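PDB 3RSI: putative enoyl-CoA hydratase/isomerase from Mycobacterium abscessus, which probably acts as an enoyl-CoA hydratase or isomerase, a hydro-lyase of lipid metabolism. Local coordinates for residues T102-A107 with L210-A215; I106-G111 with D195-L200; A133-P138 with F181-H186; V152-Q157 with M164-T169; E177-H180 with H186-P189. One frame throughout, in Å; residues are numbered along the deposited sequence.

Contact 1 of 5, residues T102-A107 with L210-A215; sequences TKPLIA and LAVRNA
Thr102 and Arg213 are joined through a water rather than directly. That water donates to Thr102 O at 2.6 Å and to Arg213 O at 2.7 Å, and the two acceptors subtend about 113° at its oxygen, so both of its hydrogens are used without strain. Beside this bridge, Arg213 CB and CG each lie 3.9 Å from Thr102 O, which lays the start of the side chain along the loop backbone.

The charged chains meet through their carbon parts. Lys103 and Arg213 run side by side in the same direction, and a bend in Arg213 at chi3 (-36°) turns the edge of its guanidinium to Lys103 CE, which lies near that plane, 4.1 Å from NH1. Lys103 NZ stays 4.8 Å from Arg213 NH1; its hydrogen bonds go to Ile48 O and Ile54 O of the second subunit.

Apolar packing is supplied by Pro104, whose ring crosses Val212 at about a right angle, with Pro104 CD 3.7 Å from Val212 CG1. The approach of CG to the same methyl is too short to be trusted.

This joins the loop leading into strand 105-109 to helix 209-222, where Lys216 NZ also bonds to Lys103 O. The two like charges lie close, but the carbonyls of the neighbouring subunit would probably offset the lysine's charge, while between the two segments a water and aliphatic groups make the join.

Contact 2 of 5, residues I106-G111 with D195-L200; sequences IAAVNG and DKARSL
Ile106 and Ala108 pack against Ala197 and Leu200 in an apolar helix-on-sheet contact, where helix 193-205 covers one face of the parallel sheet formed by strands 105-109, 126-130 and 186-188. The axes of strand 106-109 and helix 195-200 come within 8.1 Å, and their directions differ by 165°, so the helix runs nearly antiparallel to the strand.

Alternation along the strand selects the residues: Ile106 and Ala108 direct their CB atoms at the helix, whereas Ala107, between them, turns to the other face, where it and Val109 meet Leu121 of helix 116-121. Ala197 sits at the centre. Its CB is 3.7 Å from Ile106 CG2 and 3.8 Å from Ala108 CB. With chi1 at -55°, Ile106 places CG2 anti to its backbone N and over Ala197, while its other branch extends along the helix until CD1 lies 4.2 Å from Leu200 CB. Leu200 also touches strands 126-130 and 186-188, so the contact of the helix extends to the neighbouring strands.

The side chains meeting here are purely hydrocarbon, and two of the four are single methyl groups; that small bulk is consistent with the spacing of the axes, and the join rests on shape and exclusion of water.

Contact 3 of 5, residues A133-P138 with F181-H186; sequences ATFGLP and FGLVGH
The carbonyl oxygen of Leu183 accepts a hydrogen bond from Arg127 NH1, and two residues on Gly185 is bonded through its backbone to the same arginine. Strand 126-130 thus holds the backbone on which Leu183 and Val184 are carried, while Gly185 O takes a further bond from Lys162 NZ of the second subunit. With the backbone fixed in this way, both side chains are directed at Phe135.

The two methyls reach the phenyl group from the same side of its plane, each at an oblique slant. Leu183 CD2 covers the root of the ring, 3.8 Å from Phe135 CB and 3.9 Å from CD1. Val184 CG1 takes the far end, 3.7 Å from both CE1 and CZ. The ring is therefore followed along its length by two successive residues. Leu183 brings its branch there with CG anti to the backbone N (chi1 -179°).

Other neighbours enclose the phenyl group: Leu121 of helix 116-121, Ala178 of helix 175-180 and Ser129 all touch it. Val184 in turn rests on Ala178 and Tyr179, so the loop is packed back against the helix it has just left.

Strand 134-136 belongs to a small sheet with strands 113-114 and 173-174, whereas residues 181-186 lead into strand 186-188, outermost in the parallel sheet within this chain. The phenyl ring projects from the small sheet toward loop 181-186 and strand 126-130, a packing of layers consistent with the crotonase fold.

Contact 4 of 5, residues V152-Q157 with M164-T169; sequences VRLKRQ and MEMILT
Leu154 meets Met166 and Ile167 across this contact, and the flat group two residues along, the guanidinium of Arg156, has Val152 CG1 on one face, 3.3 Å above the plane and displaced toward the rim. Arg156 NE makes a weak bond back to Val152 O, and NH2 goes to Leu225 O of the third subunit, so the group is tethered weakly within its own helix and held also by the neighbour. Val152 O also accepts from Lys155 NZ at 3.2 Å, with the donor tilted 33° from the carbonyl plane.

Leu154 makes the join to the other helix through one methyl. With chi1 at -170° its CG stands anti to the backbone N, and CD2 lies 4.0 Å from Met166 SD and 4.1 Å from Ile167 CD1. Met166 lies roughly perpendicular to Leu154, whereas Ile167 lies alongside with its chain running the opposite way.

These are successive helices of the crotonase fold, 150-157 and 160-169, linked by a very short connection. The first is kinked at Lys155 and Arg156, whose N atoms lack the bond to the turn before; Arg156 N bonds to Arg153 O instead.

In the second, Thr169 OG1 donates to Glu165 O at 2.7 Å from above the carbonyl plane, while Thr169 N reaches that oxygen from the opposite face. Glu165 OE1 forms a salt bridge with Lys162, and Arg153 NH2 another with Glu227 of the third subunit.

Contact 5 of 5, residues E177-H180 with H186-P189; sequences EAYH and HVVP
Tyr179 has CG anti to its backbone N (chi1 179°), which swings the ring out from the helix toward His186 at the start of strand 186-188, and Val187 answers with chi1 at -178°, a setting that leaves its CG2 anti to the carbonyl carbon and facing the tyrosine. The valine torsion thereby sets the tightest approach: Val187 CG2 lies 3.3 Å from Tyr179 CB and 3.8 Å from CG. The methyl thus meets the root of the side chain, coming to the ring obliquely.

Further out along the ring the partner changes from a side chain to backbone. His186 N lies at the edge of the tyrosine ring, near its plane, 3.9 Å from CD1 and 4.0 Å from CE1; His186 CA is nearly as close to both. This is edge packing, and a donor so near the ring plane is not placed over the pi cloud. The imidazole of His186 leaves on the other side, packs on Lys196 and Leu200 of helix 193-205, and its NE2 is hydrogen-bonded to Glu165 OE2 of the second subunit.

Tyr179 also serves the assembly: its ring stacks on His180 of the second subunit and meets Phe181 of that subunit nearly perpendicularly, its backbone O accepts from NE2 of the same His180, and His180 of this chain makes the equivalent stack and bond to Tyr179 of the third subunit. Helix 175-180 packed beside strand 186-188 therefore carries a cyclic set of aromatic contacts, consistent with the trimeric assembly of the crotonase family.

Overall arrangement
Contacts 1 to 4 are buried, whereas contact 5 lies at the surface of the chain, where the second and third subunits meet it. Contacts 1 and 2 use strand 105-109 and the loop before it, facing consecutive helices, yet contact 1 relies on a water and aliphatic parts of charged chains while contact 2 is wholly hydrocarbon. Contacts 3 and 5, with centres about 8 Å apart, share His186 and hold the route from helix 175-180 to strand 186-188, one through a buried phenyl ring, the other through a tyrosine ring. Contact 4 pairs helices and touches contact 3, Leu137 CD1 lying 3.9 Å from Leu154 CD2, but it does not touch contacts 1, 2 or 5.

Contact 1 of 5, residues T102-A107 with L210-A215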
# COMPACT_ATOMS: atom_id res chain seq x y z
N THR B 102 1.00 4.59 -22.63
CA THR B 102 0.53 5.97 -22.46
C THR B 102 -0.97 6.05 -22.25
O THR B 102 -1.49 7.11 -21.83
CB THR B 102 0.90 6.87 -23.68
OG1 THR B 102 0.25 6.39 -24.85
CG2 THR B 102 2.43 6.91 -23.87
N LYS B 103 -1.67 4.96 -22.57
CA LYS B 103 -3.13 4.87 -22.50
C LYS B 103 -3.50 3.85 -21.43
O LYS B 103 -2.68 3.00 -21.07
CB LYS B 103 -3.74 4.43 -23.85
CG LYS B 103 -3.17 5.08 -25.10
CD LYS B 103 -3.66 6.48 -25.26
CE LYS B 103 -3.08 7.15 -26.55
NZ LYS B 103 -3.65 6.73 -27.84
N PRO B 104 -4.73 3.94 -20.89
CA PRO B 104 -5.11 2.96 -19.87
C PRO B 104 -5.16 1.53 -20.40
O PRO B 104 -5.63 1.29 -21.53
CB PRO B 104 -6.52 3.40 -19.46
CG PRO B 104 -6.57 4.85 -19.83
CD PRO B 104 -5.77 4.96 -21.08
N LEU B 105 -4.68 0.60 -19.58
CA LEU B 105 -4.62 -0.83 -19.90
C LEU B 105 -5.43 -1.62 -18.85
O LEU B 105 -5.16 -1.54 -17.65
CB LEU B 105 -3.16 -1.30 -19.90
CG LEU B 105 -2.85 -2.74 -20.26
CD1 LEU B 105 -3.50 -3.08 -21.58
CD2 LEU B 105 -1.33 -2.94 -20.30
N ILE B 106 -6.45 -2.32 -19.33
CA ILE B 106 -7.37 -3.06 -18.50
C ILE B 106 -7.13 -4.54 -18.66
O ILE B 106 -7.27 -5.06 -19.77
CB ILE B 106 -8.83 -2.77 -18.92
CG1 ILE B 106 -9.09 -1.26 -18.88
CG2 ILE B 106 -9.82 -3.51 -17.99
CD1 ILE B 106 -10.40 -0.87 -19.53
N ALA B 107 -6.79 -5.22 -17.58
CA ALA B 107 -6.59 -6.65 -17.61
C ALA B 107 -7.92 -7.33 -17.37
O ALA B 107 -8.57 -7.07 -16.36
CB ALA B 107 -5.57 -7.09 -16.55
N LEU B 210 -6.79 13.68 -23.11
CA LEU B 210 -5.59 14.32 -22.57
C LEU B 210 -5.58 14.21 -21.05
O LEU B 210 -4.53 13.95 -20.44
CB LEU B 210 -5.48 15.78 -23.02
CG LEU B 210 -4.29 16.57 -22.47
CD1 LEU B 210 -2.96 16.05 -23.02
CD2 LEU B 210 -4.47 18.07 -22.78
N ALA B 211 -6.75 14.38 -20.45
CA ALA B 211 -6.95 14.23 -19.01
C ALA B 211 -6.57 12.83 -18.56
O ALA B 211 -5.81 12.69 -17.61
CB ALA B 211 -8.37 14.51 -18.64
N VAL B 212 -7.08 11.80 -19.24
CA VAL B 212 -6.75 10.40 -18.92
C VAL B 212 -5.25 10.08 -19.09
O VAL B 212 -4.63 9.48 -18.20
CB VAL B 212 -7.66 9.42 -19.72
CG1 VAL B 212 -7.18 7.97 -19.57
CG2 VAL B 212 -9.13 9.59 -19.28
N ARG B 213 -4.65 10.46 -20.22
CA ARG B 213 -3.21 10.26 -20.46
C ARG B 213 -2.35 10.97 -19.40
O ARG B 213 -1.46 10.37 -18.79
CB ARG B 213 -2.87 10.78 -21.86
CG ARG B 213 -1.40 10.95 -22.19
CD ARG B 213 -1.16 11.53 -23.61
NE ARG B 213 -2.17 11.03 -24.55
CZ ARG B 213 -3.05 11.77 -25.23
NH1 ARG B 213 -3.93 11.17 -26.03
NH2 ARG B 213 -3.06 13.10 -25.16
N ASN B 214 -2.60 12.25 -19.17
CA ASN B 214 -1.79 12.99 -18.20
C ASN B 214 -2.01 12.52 -16.78
O ASN B 214 -1.07 12.53 -15.98
CB ASN B 214 -1.98 14.52 -18.31
CG ASN B 214 -1.32 15.09 -19.55
OD1 ASN B 214 -1.14 14.39 -20.54
ND2 ASN B 214 -0.97 16.38 -19.52
N ALA B 215 -3.23 12.09 -16.46
CA ALA B 215 -3.49 11.54 -15.13
C ALA B 215 -2.70 10.24 -14.90
O ALA B 215 -2.03 10.08 -13.87
CB ALA B 215 -4.99 11.32 -14.92
O HOH W 1 -0.01 8.59 -20.21

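Contact 2 of 5, residues I106-G111 with D195-L200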
# COMPACT_ATOMS: atom_id res chain seq x y z
N ILE B 106 -6.45 -2.32 -19.33
CA ILE B 106 -7.37 -3.06 -18.50
C ILE B 106 -7.13 -4.54 -18.66
O ILE B 106 -7.27 -5.06 -19.77
CB ILE B 106 -8.83 -2.77 -18.92
CG1 ILE B 106 -9.09 -1.26 -18.88
CG2 ILE B 106 -9.82 -3.51 -17.99
CD1 ILE B 106 -10.40 -0.87 -19.53
N ALA B 107 -6.79 -5.22 -17.58
CA ALA B 107 -6.59 -6.65 -17.61
C ALA B 107 -7.92 -7.33 -17.37
O ALA B 107 -8.57 -7.07 -16.36
CB ALA B 107 -5.57 -7.09 -16.55
N ALA B 108 -8.33 -8.17 -18.32
CA ALA B 108 -9.43 -9.09 -18.15
C ALA B 108 -8.82 -10.45 -17.84
O ALA B 108 -8.48 -11.22 -18.75
CB ALA B 108 -10.28 -9.13 -19.41
N VAL B 109 -8.61 -10.74 -16.56
CA VAL B 109 -7.90 -11.97 -16.17
C VAL B 109 -8.88 -13.13 -16.14
O VAL B 109 -9.59 -13.36 -15.16
CB VAL B 109 -7.15 -11.81 -14.84
CG1 VAL B 109 -6.23 -13.03 -14.61
CG2 VAL B 109 -6.36 -10.51 -14.86
N ASN B 110 -8.90 -13.87 -17.24
CA ASN B 110 -9.92 -14.89 -17.48
C ASN B 110 -9.58 -16.25 -16.90
O ASN B 110 -10.41 -17.14 -16.91
CB ASN B 110 -10.17 -15.04 -18.97
CG ASN B 110 -8.91 -15.37 -19.74
OD1 ASN B 110 -7.99 -14.53 -19.85
ND2 ASN B 110 -8.83 -16.60 -20.24
N GLY B 111 -8.37 -16.39 -16.38
CA GLY B 111 -7.91 -17.66 -15.82
C GLY B 111 -6.52 -17.52 -15.22
O GLY B 111 -6.11 -16.41 -14.86
N ASP B 195 -16.33 -9.14 -20.47
CA ASP B 195 -17.52 -8.30 -20.43
C ASP B 195 -17.33 -7.09 -19.50
O ASP B 195 -17.56 -5.96 -19.88
CB ASP B 195 -18.75 -9.08 -19.95
CG ASP B 195 -19.16 -10.18 -20.92
OD1 ASP B 195 -18.95 -10.03 -22.13
OD2 ASP B 195 -19.68 -11.20 -20.45
N LYS B 196 -16.91 -7.34 -18.27
CA LYS B 196 -16.72 -6.28 -17.31
C LYS B 196 -15.62 -5.33 -17.78
O LYS B 196 -15.74 -4.11 -17.63
CB LYS B 196 -16.36 -6.86 -15.94
CG LYS B 196 -16.21 -5.82 -14.84
CD LYS B 196 -17.43 -4.93 -14.65
CE LYS B 196 -17.23 -4.02 -13.44
NZ LYS B 196 -18.25 -2.97 -13.31
N ALA B 197 -14.54 -5.89 -18.33
CA ALA B 197 -13.43 -5.06 -18.85
C ALA B 197 -13.92 -4.11 -19.94
O ALA B 197 -13.52 -2.95 -19.99
CB ALA B 197 -12.30 -5.93 -19.38
N ARG B 198 -14.78 -4.62 -20.83
CA ARG B 198 -15.35 -3.79 -21.90
C ARG B 198 -16.19 -2.66 -21.36
O ARG B 198 -16.15 -1.53 -21.87
CB ARG B 198 -16.19 -4.63 -22.86
CG ARG B 198 -15.41 -5.43 -23.87
CD ARG B 198 -16.39 -6.30 -24.65
NE ARG B 198 -15.74 -7.34 -25.43
CZ ARG B 198 -15.20 -7.16 -26.64
NH1 ARG B 198 -15.20 -5.96 -27.23
NH2 ARG B 198 -14.66 -8.20 -27.27
N SER B 199 -16.95 -2.95 -20.31
CA SER B 199 -17.79 -1.93 -19.69
C SER B 199 -16.93 -0.82 -19.07
O SER B 199 -17.24 0.36 -19.21
CB SER B 199 -18.73 -2.55 -18.66
OG SER B 199 -19.30 -1.54 -17.84
N LEU B 200 -15.83 -1.20 -18.41
CA LEU B 200 -14.88 -0.20 -17.86
C LEU B 200 -14.23 0.64 -18.96
O LEU B 200 -14.11 1.87 -18.82
CB LEU B 200 -13.81 -0.89 -17.00
CG LEU B 200 -14.36 -1.47 -15.68
CD1 LEU B 200 -13.44 -2.58 -15.10
CD2 LEU B 200 -14.60 -0.37 -14.67

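Contact 3 of 5, residues A133-P138 with F181-H186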
# COMPACT_ATOMS: atom_id res chain seq x y z
N ALA B 133 -9.78 -17.44 -11.66
CA ALA B 133 -8.38 -17.05 -11.89
C ALA B 133 -7.51 -17.26 -10.65
O ALA B 133 -7.99 -17.26 -9.51
CB ALA B 133 -8.30 -15.62 -12.33
N THR B 134 -6.22 -17.49 -10.89
CA THR B 134 -5.21 -17.57 -9.83
C THR B 134 -4.04 -16.67 -10.22
O THR B 134 -3.84 -16.39 -11.41
CB THR B 134 -4.70 -19.02 -9.61
OG1 THR B 134 -4.21 -19.57 -10.85
CG2 THR B 134 -5.82 -19.90 -9.09
N PHE B 135 -3.28 -16.23 -9.22
CA PHE B 135 -2.20 -15.26 -9.38
C PHE B 135 -0.95 -15.72 -8.66
O PHE B 135 -0.98 -15.99 -7.47
CB PHE B 135 -2.65 -13.91 -8.83
CG PHE B 135 -3.87 -13.38 -9.52
CD1 PHE B 135 -3.74 -12.48 -10.56
CD2 PHE B 135 -5.13 -13.84 -9.18
CE1 PHE B 135 -4.88 -12.01 -11.26
CE2 PHE B 135 -6.27 -13.40 -9.86
CZ PHE B 135 -6.14 -12.46 -10.89
N GLY B 136 0.17 -15.79 -9.34
CA GLY B 136 1.34 -16.37 -8.72
C GLY B 136 2.62 -16.08 -9.46
O GLY B 136 2.62 -15.74 -10.63
N LEU B 137 3.72 -16.20 -8.73
CA LEU B 137 5.06 -16.01 -9.25
C LEU B 137 5.88 -17.16 -8.69
O LEU B 137 6.52 -17.03 -7.64
CB LEU B 137 5.60 -14.66 -8.79
CG LEU B 137 4.89 -13.41 -9.29
CD1 LEU B 137 5.33 -12.19 -8.45
CD2 LEU B 137 5.15 -13.19 -10.79
N PRO B 138 5.84 -18.32 -9.37
CA PRO B 138 6.44 -19.54 -8.85
C PRO B 138 7.94 -19.66 -9.05
O PRO B 138 8.53 -20.69 -8.70
CB PRO B 138 5.71 -20.64 -9.63
CG PRO B 138 5.37 -20.01 -10.94
CD PRO B 138 5.07 -18.56 -10.61
N PHE B 181 -6.31 -8.53 -1.15
CA PHE B 181 -5.05 -7.80 -1.03
C PHE B 181 -4.87 -6.70 -2.09
O PHE B 181 -3.82 -6.06 -2.15
CB PHE B 181 -3.89 -8.79 -1.04
CG PHE B 181 -3.78 -9.58 0.22
CD1 PHE B 181 -3.19 -9.03 1.33
CD2 PHE B 181 -4.30 -10.87 0.30
CE1 PHE B 181 -3.09 -9.76 2.52
CE2 PHE B 181 -4.20 -11.60 1.47
CZ PHE B 181 -3.61 -11.05 2.59
N GLY B 182 -5.91 -6.46 -2.89
CA GLY B 182 -5.94 -5.38 -3.85
C GLY B 182 -5.04 -5.54 -5.05
O GLY B 182 -4.71 -4.57 -5.70
N LEU B 183 -4.62 -6.77 -5.35
CA LEU B 183 -3.88 -7.01 -6.57
C LEU B 183 -4.80 -6.78 -7.77
O LEU B 183 -4.36 -6.33 -8.84
CB LEU B 183 -3.35 -8.46 -6.57
CG LEU B 183 -2.53 -8.87 -7.78
CD1 LEU B 183 -1.28 -8.03 -7.94
CD2 LEU B 183 -2.18 -10.36 -7.70
N VAL B 184 -6.08 -7.10 -7.61
CA VAL B 184 -7.10 -6.81 -8.62
C VAL B 184 -8.20 -5.95 -8.01
O VAL B 184 -8.34 -5.88 -6.78
CB VAL B 184 -7.69 -8.11 -9.22
CG1 VAL B 184 -6.56 -8.98 -9.83
CG2 VAL B 184 -8.46 -8.91 -8.18
N GLY B 185 -9.00 -5.32 -8.87
CA GLY B 185 -10.03 -4.40 -8.43
C GLY B 185 -11.45 -4.94 -8.48
O GLY B 185 -12.36 -4.31 -7.95
N HIS B 186 -11.63 -6.09 -9.13
CA HIS B 186 -12.93 -6.74 -9.24
C HIS B 186 -12.75 -8.28 -9.29
O HIS B 186 -11.74 -8.78 -9.82
CB HIS B 186 -13.62 -6.34 -10.55
CG HIS B 186 -13.92 -4.88 -10.67
ND1 HIS B 186 -15.08 -4.32 -10.19
CD2 HIS B 186 -13.18 -3.86 -11.18
CE1 HIS B 186 -15.05 -3.02 -10.41
NE2 HIS B 186 -13.91 -2.72 -11.01

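Contact 4 of 5, residues V152-Q157 with M164-T169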
# COMPACT_ATOMS: atom_id res chain seq x y z
N VAL B 152 10.68 -5.11 -7.59
CA VAL B 152 10.51 -3.66 -7.42
C VAL B 152 9.05 -3.30 -7.09
O VAL B 152 8.78 -2.59 -6.11
CB VAL B 152 10.91 -2.93 -8.72
CG1 VAL B 152 10.51 -1.45 -8.70
CG2 VAL B 152 12.43 -3.09 -8.98
N ARG B 153 8.11 -3.84 -7.87
CA ARG B 153 6.75 -3.30 -7.95
C ARG B 153 5.72 -3.90 -7.00
O ARG B 153 4.86 -3.18 -6.52
CB ARG B 153 6.19 -3.45 -9.36
CG ARG B 153 6.86 -2.58 -10.37
CD ARG B 153 6.68 -3.14 -11.74
NE ARG B 153 7.21 -2.27 -12.76
CZ ARG B 153 7.33 -2.60 -14.04
NH1 ARG B 153 6.98 -3.82 -14.43
NH2 ARG B 153 7.82 -1.73 -14.91
N LEU B 154 5.78 -5.21 -6.76
CA LEU B 154 4.63 -5.91 -6.17
C LEU B 154 4.28 -5.34 -4.81
O LEU B 154 3.10 -5.04 -4.54
CB LEU B 154 4.87 -7.41 -6.07
CG LEU B 154 3.64 -8.25 -5.70
CD1 LEU B 154 2.47 -7.97 -6.69
CD2 LEU B 154 3.97 -9.77 -5.69
N LYS B 155 5.31 -5.16 -3.96
CA LYS B 155 5.13 -4.57 -2.63
C LYS B 155 4.64 -3.14 -2.69
O LYS B 155 4.16 -2.64 -1.68
CB LYS B 155 6.43 -4.59 -1.81
CG LYS B 155 7.56 -3.75 -2.44
CD LYS B 155 8.72 -3.56 -1.55
CE LYS B 155 9.68 -2.52 -2.12
NZ LYS B 155 10.36 -2.96 -3.40
N ARG B 156 4.79 -2.46 -3.82
CA ARG B 156 4.27 -1.10 -3.95
C ARG B 156 2.77 -1.09 -4.18
O ARG B 156 2.11 -0.06 -3.98
CB ARG B 156 4.94 -0.35 -5.09
CG ARG B 156 6.43 -0.27 -4.96
CD ARG B 156 7.04 0.45 -6.12
NE ARG B 156 8.50 0.40 -6.04
CZ ARG B 156 9.32 1.31 -6.55
NH1 ARG B 156 8.86 2.39 -7.19
NH2 ARG B 156 10.61 1.14 -6.37
N GLN B 157 2.25 -2.21 -4.68
CA GLN B 157 0.89 -2.28 -5.19
C GLN B 157 -0.08 -3.05 -4.28
O GLN B 157 -1.29 -2.82 -4.33
CB GLN B 157 0.92 -2.89 -6.58
CG GLN B 157 1.72 -2.05 -7.58
CD GLN B 157 1.47 -2.43 -9.03
OE1 GLN B 157 0.59 -3.25 -9.33
NE2 GLN B 157 2.22 -1.81 -9.95
N MET B 164 5.78 -10.23 -0.36
CA MET B 164 6.92 -11.04 0.07
C MET B 164 6.59 -12.52 0.03
O MET B 164 7.39 -13.31 -0.46
CB MET B 164 7.31 -10.70 1.50
CG MET B 164 8.26 -9.59 1.61
SD MET B 164 9.88 -10.03 0.98
CE MET B 164 10.73 -8.59 1.68
N GLU B 165 5.43 -12.89 0.57
CA GLU B 165 5.02 -14.27 0.61
C GLU B 165 4.92 -14.87 -0.79
O GLU B 165 5.43 -15.96 -1.03
CB GLU B 165 3.68 -14.43 1.34
CG GLU B 165 3.23 -15.87 1.42
CD GLU B 165 2.05 -16.09 2.30
OE1 GLU B 165 1.48 -15.11 2.84
OE2 GLU B 165 1.67 -17.27 2.44
N MET B 166 4.27 -14.16 -1.70
CA MET B 166 4.13 -14.64 -3.08
C MET B 166 5.48 -14.96 -3.74
O MET B 166 5.66 -16.02 -4.36
CB MET B 166 3.36 -13.62 -3.95
CG MET B 166 1.88 -13.56 -3.70
SD MET B 166 1.04 -12.33 -4.74
CE MET B 166 1.07 -13.20 -6.32
N ILE B 167 6.42 -14.05 -3.57
CA ILE B 167 7.72 -14.15 -4.24
C ILE B 167 8.63 -15.17 -3.59
O ILE B 167 9.27 -15.95 -4.28
CB ILE B 167 8.40 -12.77 -4.33
CG1 ILE B 167 7.56 -11.86 -5.25
CG2 ILE B 167 9.84 -12.90 -4.87
CD1 ILE B 167 8.05 -10.42 -5.34
N LEU B 168 8.68 -15.16 -2.26
CA LEU B 168 9.57 -16.08 -1.55
C LEU B 168 9.02 -17.52 -1.47
O LEU B 168 9.82 -18.45 -1.45
CB LEU B 168 9.91 -15.54 -0.16
CG LEU B 168 10.51 -14.13 -0.10
CD1 LEU B 168 10.81 -13.78 1.34
CD2 LEU B 168 11.77 -13.97 -1.01
N THR B 169 7.70 -17.73 -1.42
CA THR B 169 7.15 -19.09 -1.42
C THR B 169 6.88 -19.59 -2.84
O THR B 169 7.00 -20.79 -3.13
CB THR B 169 5.84 -19.23 -0.59
OG1 THR B 169 4.77 -18.55 -1.25
CG2 THR B 169 6.01 -18.69 0.83

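Contact 5 of 5, residues E177-H180 with H186-P189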
# COMPACT_ATOMS: atom_id res chain seq x y z
N GLU B 177 -8.49 -13.96 -2.76
CA GLU B 177 -7.30 -13.44 -2.11
C GLU B 177 -6.68 -12.26 -2.85
O GLU B 177 -6.25 -11.28 -2.23
CB GLU B 177 -6.26 -14.54 -1.97
CG GLU B 177 -6.56 -15.51 -0.85
CD GLU B 177 -5.47 -16.54 -0.73
OE1 GLU B 177 -5.17 -17.20 -1.76
OE2 GLU B 177 -4.89 -16.66 0.37
N ALA B 178 -6.60 -12.38 -4.17
CA ALA B 178 -6.07 -11.32 -5.04
C ALA B 178 -6.92 -10.08 -4.85
O ALA B 178 -6.39 -8.97 -4.80
CB ALA B 178 -6.11 -11.72 -6.50
N TYR B 179 -8.22 -10.26 -4.74
CA TYR B 179 -9.11 -9.11 -4.48
C TYR B 179 -8.96 -8.60 -3.05
O TYR B 179 -8.92 -7.39 -2.84
CB TYR B 179 -10.56 -9.44 -4.78
CG TYR B 179 -11.53 -8.32 -4.53
CD1 TYR B 179 -11.63 -7.26 -5.43
CD2 TYR B 179 -12.37 -8.33 -3.42
CE1 TYR B 179 -12.56 -6.22 -5.22
CE2 TYR B 179 -13.29 -7.27 -3.19
CZ TYR B 179 -13.38 -6.23 -4.10
OH TYR B 179 -14.25 -5.19 -3.89
N HIS B 180 -8.85 -9.50 -2.08
CA HIS B 180 -8.63 -9.09 -0.68
C HIS B 180 -7.41 -8.16 -0.50
O HIS B 180 -7.48 -7.13 0.20
CB HIS B 180 -8.44 -10.31 0.23
CG HIS B 180 -8.24 -9.96 1.66
ND1 HIS B 180 -9.28 -9.87 2.56
CD2 HIS B 180 -7.12 -9.67 2.37
CE1 HIS B 180 -8.81 -9.54 3.75
NE2 HIS B 180 -7.50 -9.42 3.66
N HIS B 186 -11.63 -6.09 -9.13
CA HIS B 186 -12.93 -6.74 -9.24
C HIS B 186 -12.75 -8.28 -9.29
O HIS B 186 -11.74 -8.78 -9.82
CB HIS B 186 -13.62 -6.34 -10.55
CG HIS B 186 -13.92 -4.88 -10.67
ND1 HIS B 186 -15.08 -4.32 -10.19
CD2 HIS B 186 -13.18 -3.86 -11.18
CE1 HIS B 186 -15.05 -3.02 -10.41
NE2 HIS B 186 -13.91 -2.72 -11.01
N VAL B 187 -13.72 -9.00 -8.74
CA VAL B 187 -13.86 -10.44 -8.99
C VAL B 187 -15.26 -10.66 -9.52
O VAL B 187 -16.25 -10.23 -8.89
CB VAL B 187 -13.65 -11.31 -7.73
CG1 VAL B 187 -13.76 -12.82 -8.10
CG2 VAL B 187 -12.34 -11.04 -7.09
N VAL B 188 -15.37 -11.32 -10.67
CA VAL B 188 -16.65 -11.44 -11.36
C VAL B 188 -16.97 -12.91 -11.67
O VAL B 188 -16.07 -13.73 -11.63
CB VAL B 188 -16.62 -10.61 -12.65
CG1 VAL B 188 -16.35 -9.11 -12.34
CG2 VAL B 188 -15.60 -11.18 -13.65
N PRO B 189 -18.25 -13.23 -11.97
CA PRO B 189 -18.61 -14.62 -12.26
C PRO B 189 -17.85 -15.21 -13.45
O PRO B 189 -17.51 -14.49 -14.41
CB PRO B 189 -20.12 -14.57 -12.56
CG PRO B 189 -20.62 -13.36 -11.84
CD PRO B 189 -19.45 -12.38 -11.81